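Local coordinates for protein aac(6')-Ii (Enterococcus faecium, PDB 1N71) that binds coenzyme A and probably transfers the acetyl group of acetyl-CoA to the 6'-amino group of aminoglycoside antibiotics, giving resistance, at residues R22-E27 with P75-S80. Numbering follows the deposited sequence.
Sequences RLTWPE and PLVVES. With COA (coenzyme A), chain E.
Thr24, the last residue of helix 11-24, and Trp25 just after it meet Val77, and no hydrogen bond joins the two segments. CZ3 of the Trp25 indole lies 3.8 Å from CB of Val77. The same end of the ring reaches the strand backbone, where the carbonyl O of Leu76 sits at the ring edge, in plane, 3.5 Å from CH2. CG2 of Thr24 covers one face of the indole, over its centre. Thr24 also meets the valine, with OG1 3.3 Å from CG2 of Val77 and its own CG2 further off. That valine methyl is no polar partner; OG1 of Thr24 is hydrogen-bonded to the carbonyl O of Leu20, one turn back in its helix.

Coenzyme A runs along this contact. Trp25 CZ2 is 3.6 Å from C6P of the pantetheine arm, an oblique approach to the ring. Val78 N donates a bent hydrogen bond to O9P of the cofactor (3.3 Å, 143°), the use of strand backbone familiar from the GNAT fold. CD2 of Leu76 packs 3.7 Å from CEP.

The chain turns out of helix 11-24 at Trp25, whose indole reaches the strand. Val77 points to that helix and also packs on its Leu20 and Leu21. Leu76 points away from it and rests on helices 87-101 and 144-149. Strand 70-78 pairs with strand 55-66, Val77 bonding to Phe59 through the backbone.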
ATOM      1  N   ARG A  22     -16.790 -14.229  -2.820  1.00 42.34           N
ATOM      2  CA  ARG A  22     -18.056 -13.732  -2.289  1.00 43.67           C
ATOM      3  C   ARG A  22     -18.388 -14.399  -0.959  1.00 45.21           C
ATOM      4  O   ARG A  22     -18.802 -13.736  -0.008  1.00 45.55           O
ATOM      5  CB  ARG A  22     -19.189 -13.997  -3.283  1.00 43.95           C
ATOM      6  N   LEU A  23     -18.209 -15.713  -0.900  1.00 46.83           N
ATOM      7  CA  LEU A  23     -18.488 -16.466   0.314  1.00 48.44           C
ATOM      8  C   LEU A  23     -17.574 -16.014   1.445  1.00 49.86           C
ATOM      9  O   LEU A  23     -18.036 -15.663   2.533  1.00 49.97           O
ATOM     10  CB  LEU A  23     -18.284 -17.960   0.067  1.00 49.06           C
ATOM     11  CG  LEU A  23     -19.085 -18.615  -1.060  1.00 50.08           C
ATOM     12  CD1 LEU A  23     -18.669 -20.074  -1.189  1.00 50.27           C
ATOM     13  CD2 LEU A  23     -20.577 -18.504  -0.778  1.00 49.90           C
ATOM     14  N   THR A  24     -16.272 -16.019   1.173  1.00 50.75           N
ATOM     15  CA  THR A  24     -15.261 -15.630   2.152  1.00 51.19           C
ATOM     16  C   THR A  24     -15.409 -14.188   2.630  1.00 52.84           C
ATOM     17  O   THR A  24     -15.443 -13.923   3.833  1.00 53.31           O
ATOM     18  CB  THR A  24     -13.840 -15.816   1.573  1.00 50.42           C
ATOM     19  OG1 THR A  24     -13.677 -17.170   1.130  1.00 47.82           O
ATOM     20  CG2 THR A  24     -12.789 -15.503   2.626  1.00 49.33           C
ATOM     21  N   TRP A  25     -15.488 -13.258   1.683  1.00 54.25           N
ATOM     22  CA  TRP A  25     -15.626 -11.841   2.002  1.00 56.04           C
ATOM     23  C   TRP A  25     -16.860 -11.262   1.321  1.00 56.53           C
ATOM     24  O   TRP A  25     -16.752 -10.573   0.309  1.00 56.80           O
ATOM     25  CB  TRP A  25     -14.382 -11.075   1.541  1.00 57.56           C
ATOM     26  CG  TRP A  25     -13.138 -11.400   2.316  1.00 59.08           C
ATOM     27  CD1 TRP A  25     -12.868 -11.063   3.612  1.00 59.80           C
ATOM     28  CD2 TRP A  25     -11.990 -12.118   1.841  1.00 59.29           C
ATOM     29  NE1 TRP A  25     -11.622 -11.522   3.972  1.00 60.35           N
ATOM     30  CE2 TRP A  25     -11.062 -12.173   2.905  1.00 60.17           C
ATOM     31  CE3 TRP A  25     -11.656 -12.718   0.618  1.00 59.33           C
ATOM     32  CZ2 TRP A  25      -9.818 -12.807   2.785  1.00 59.74           C
ATOM     33  CZ3 TRP A  25     -10.418 -13.349   0.500  1.00 59.70           C
ATOM     34  CH2 TRP A  25      -9.516 -13.387   1.578  1.00 59.65           C
ATOM     35  N   PRO A  26     -18.052 -11.530   1.874  1.00 57.42           N
ATOM     36  CA  PRO A  26     -19.309 -11.031   1.308  1.00 58.02           C
ATOM     37  C   PRO A  26     -19.437  -9.510   1.336  1.00 58.59           C
ATOM     38  O   PRO A  26     -20.066  -8.915   0.460  1.00 59.12           O
ATOM     39  CB  PRO A  26     -20.364 -11.719   2.167  1.00 57.80           C
ATOM     40  CG  PRO A  26     -19.689 -11.811   3.497  1.00 57.81           C
ATOM     41  CD  PRO A  26     -18.301 -12.277   3.119  1.00 57.21           C
ATOM     42  N   GLU A  27     -18.836  -8.886   2.344  1.00 59.10           N
ATOM     43  CA  GLU A  27     -18.887  -7.436   2.494  1.00 59.68           C
ATOM     44  C   GLU A  27     -17.880  -6.735   1.588  1.00 60.49           C
ATOM     45  O   GLU A  27     -18.017  -5.545   1.299  1.00 61.06           O
ATOM     46  CB  GLU A  27     -18.613  -7.054   3.951  1.00 59.03           C
ATOM     47  N   PRO A  75      -5.084 -11.485  -3.765  1.00 17.83           N
ATOM     48  CA  PRO A  75      -5.498 -11.890  -2.421  1.00 16.34           C
ATOM     49  C   PRO A  75      -4.966 -13.291  -2.141  1.00 17.54           C
ATOM     50  O   PRO A  75      -4.182 -13.837  -2.923  1.00 15.76           O
ATOM     51  CB  PRO A  75      -7.007 -11.892  -2.534  1.00 19.45           C
ATOM     52  CG  PRO A  75      -7.190 -12.526  -3.895  1.00 19.70           C
ATOM     53  CD  PRO A  75      -6.115 -11.853  -4.754  1.00 18.03           C
ATOM     54  N   LEU A  76      -5.384 -13.856  -1.017  1.00 15.74           N
ATOM     55  CA  LEU A  76      -5.026 -15.219  -0.653  1.00 16.60           C
ATOM     56  C   LEU A  76      -6.260 -15.789   0.021  1.00 17.85           C
ATOM     57  O   LEU A  76      -6.678 -15.316   1.080  1.00 16.19           O
ATOM     58  CB  LEU A  76      -3.844 -15.280   0.318  1.00 15.53           C
ATOM     59  CG  LEU A  76      -3.555 -16.705   0.826  1.00 18.57           C
ATOM     60  CD1 LEU A  76      -3.373 -17.666  -0.358  1.00 18.70           C
ATOM     61  CD2 LEU A  76      -2.315 -16.707   1.710  1.00 18.70           C
ATOM     62  N   VAL A  77      -6.854 -16.795  -0.601  1.00 18.75           N
ATOM     63  CA  VAL A  77      -8.042 -17.405  -0.039  1.00 20.51           C
ATOM     64  C   VAL A  77      -8.037 -18.904  -0.286  1.00 20.64           C
ATOM     65  O   VAL A  77      -7.648 -19.370  -1.358  1.00 19.67           O
ATOM     66  CB  VAL A  77      -9.321 -16.800  -0.653  1.00 21.74           C
ATOM     67  CG1 VAL A  77      -9.326 -17.018  -2.151  1.00 23.42           C
ATOM     68  CG2 VAL A  77     -10.557 -17.438  -0.021  1.00 23.79           C
ATOM     69  N   VAL A  78      -8.456 -19.641   0.734  1.00 20.33           N
ATOM     70  CA  VAL A  78      -8.549 -21.089   0.689  1.00 22.77           C
ATOM     71  C   VAL A  78      -9.950 -21.414   1.198  1.00 24.27           C
ATOM     72  O   VAL A  78     -10.379 -20.854   2.205  1.00 22.42           O
ATOM     73  CB  VAL A  78      -7.513 -21.742   1.630  1.00 22.49           C
ATOM     74  CG1 VAL A  78      -7.725 -23.255   1.678  1.00 23.26           C
ATOM     75  CG2 VAL A  78      -6.101 -21.412   1.158  1.00 20.31           C
ATOM     76  N   GLU A  79     -10.672 -22.294   0.507  1.00 25.64           N
ATOM     77  CA  GLU A  79     -12.019 -22.649   0.961  1.00 27.41           C
ATOM     78  C   GLU A  79     -11.956 -22.934   2.452  1.00 27.57           C
ATOM     79  O   GLU A  79     -11.100 -23.693   2.905  1.00 27.15           O
ATOM     80  CB  GLU A  79     -12.540 -23.891   0.242  1.00 30.11           C
ATOM     81  CG  GLU A  79     -12.692 -23.739  -1.250  1.00 35.29           C
ATOM     82  CD  GLU A  79     -13.444 -24.900  -1.866  1.00 37.26           C
ATOM     83  OE1 GLU A  79     -13.094 -26.063  -1.572  1.00 37.35           O
ATOM     84  OE2 GLU A  79     -14.383 -24.652  -2.650  1.00 41.35           O
ATOM     85  N   SER A  80     -12.864 -22.331   3.210  1.00 29.20           N
ATOM     86  CA  SER A  80     -12.886 -22.513   4.656  1.00 32.04           C
ATOM     87  C   SER A  80     -12.995 -23.976   5.059  1.00 33.25           C
ATOM     88  O   SER A  80     -12.670 -24.338   6.188  1.00 35.14           O
ATOM     89  CB  SER A  80     -14.044 -21.721   5.276  1.00 31.79           C
ATOM     90  OG  SER A  80     -15.295 -22.220   4.844  1.00 34.52           O
TER
HETATM   91  N1A COA E 601      -3.217 -18.442  12.838  1.00 22.22           N
HETATM   92  C2A COA E 601      -2.067 -19.044  13.194  1.00 23.18           C
HETATM   93  N3A COA E 601      -1.368 -19.972  12.503  1.00 25.36           N
HETATM   94  C4A COA E 601      -1.978 -20.264  11.303  1.00 23.90           C
HETATM   95  C5A COA E 601      -3.149 -19.733  10.812  1.00 22.48           C
HETATM   96  C6A COA E 601      -3.796 -18.757  11.635  1.00 21.61           C
HETATM   97  N6A COA E 601      -4.933 -18.165  11.279  1.00 20.17           N
HETATM   98  N7A COA E 601      -3.451 -20.269   9.569  1.00 22.07           N
HETATM   99  C8A COA E 601      -2.479 -21.106   9.350  1.00 22.87           C
HETATM  100  N9A COA E 601      -1.547 -21.161  10.359  1.00 23.99           N
HETATM  101  C1B COA E 601      -0.338 -21.994  10.447  1.00 27.22           C
HETATM  102  C2B COA E 601      -0.641 -23.491  10.545  1.00 30.79           C
HETATM  103  O2B COA E 601      -0.835 -23.844  11.921  1.00 33.27           O
HETATM  104  C3B COA E 601       0.605 -24.194  10.019  1.00 31.37           C
HETATM  105  O3B COA E 601       1.607 -24.157  11.050  1.00 37.22           O
HETATM  106  P3B COA E 601       2.367 -25.498  11.525  1.00 41.10           P
HETATM  107  O7A COA E 601       1.275 -26.394  11.978  1.00 41.19           O
HETATM  108  O8A COA E 601       3.264 -25.025  12.608  1.00 41.46           O
HETATM  109  O9A COA E 601       3.077 -25.964  10.309  1.00 40.65           O
HETATM  110  C4B COA E 601       1.039 -23.234   8.902  1.00 27.66           C
HETATM  111  O4B COA E 601       0.485 -21.969   9.284  1.00 26.14           O
HETATM  112  C5B COA E 601       0.600 -23.642   7.489  1.00 24.67           C
HETATM  113  O5B COA E 601      -0.820 -23.506   7.349  1.00 22.37           O
HETATM  114  P1A COA E 601      -1.597 -23.949   6.006  1.00 20.76           P
HETATM  115  O1A COA E 601      -2.302 -25.223   6.270  1.00 19.09           O
HETATM  116  O2A COA E 601      -0.675 -23.837   4.854  1.00 18.67           O
HETATM  117  O3A COA E 601      -2.680 -22.769   5.899  1.00 20.29           O
HETATM  118  P2A COA E 601      -4.106 -22.796   5.156  1.00 20.14           P
HETATM  119  O4A COA E 601      -5.160 -23.023   6.167  1.00 20.91           O
HETATM  120  O5A COA E 601      -4.042 -23.652   3.954  1.00 22.80           O
HETATM  121  O6A COA E 601      -4.214 -21.271   4.661  1.00 20.77           O
HETATM  122  CBP COA E 601      -4.925 -19.042   5.328  1.00 23.72           C
HETATM  123  CCP COA E 601      -3.949 -20.186   5.564  1.00 20.81           C
HETATM  124  CDP COA E 601      -4.659 -17.960   6.384  1.00 22.95           C
HETATM  125  CEP COA E 601      -4.684 -18.462   3.903  1.00 23.07           C
HETATM  126  CAP COA E 601      -6.402 -19.615   5.462  1.00 28.17           C
HETATM  127  OAP COA E 601      -6.662 -20.116   6.778  1.00 29.71           O
HETATM  128  C9P COA E 601      -7.481 -18.623   4.993  1.00 33.66           C
HETATM  129  O9P COA E 601      -8.005 -18.753   3.879  1.00 36.32           O
HETATM  130  N8P COA E 601      -7.796 -17.640   5.848  1.00 37.40           N
HETATM  131  C7P COA E 601      -8.785 -16.595   5.608  1.00 43.94           C
HETATM  132  C6P COA E 601      -8.282 -15.512   4.656  1.00 48.06           C
HETATM  133  C5P COA E 601      -7.380 -14.490   5.323  1.00 51.23           C
HETATM  134  O5P COA E 601      -7.734 -13.922   6.364  1.00 52.95           O
HETATM  135  N4P COA E 601      -6.208 -14.253   4.715  1.00 53.72           N
HETATM  136  C3P COA E 601      -5.188 -13.307   5.179  1.00 54.10           C
HETATM  137  C2P COA E 601      -4.796 -12.311   4.098  1.00 54.80           C
HETATM  138  S1P COA E 601      -4.706 -10.613   4.694  1.00 56.20           S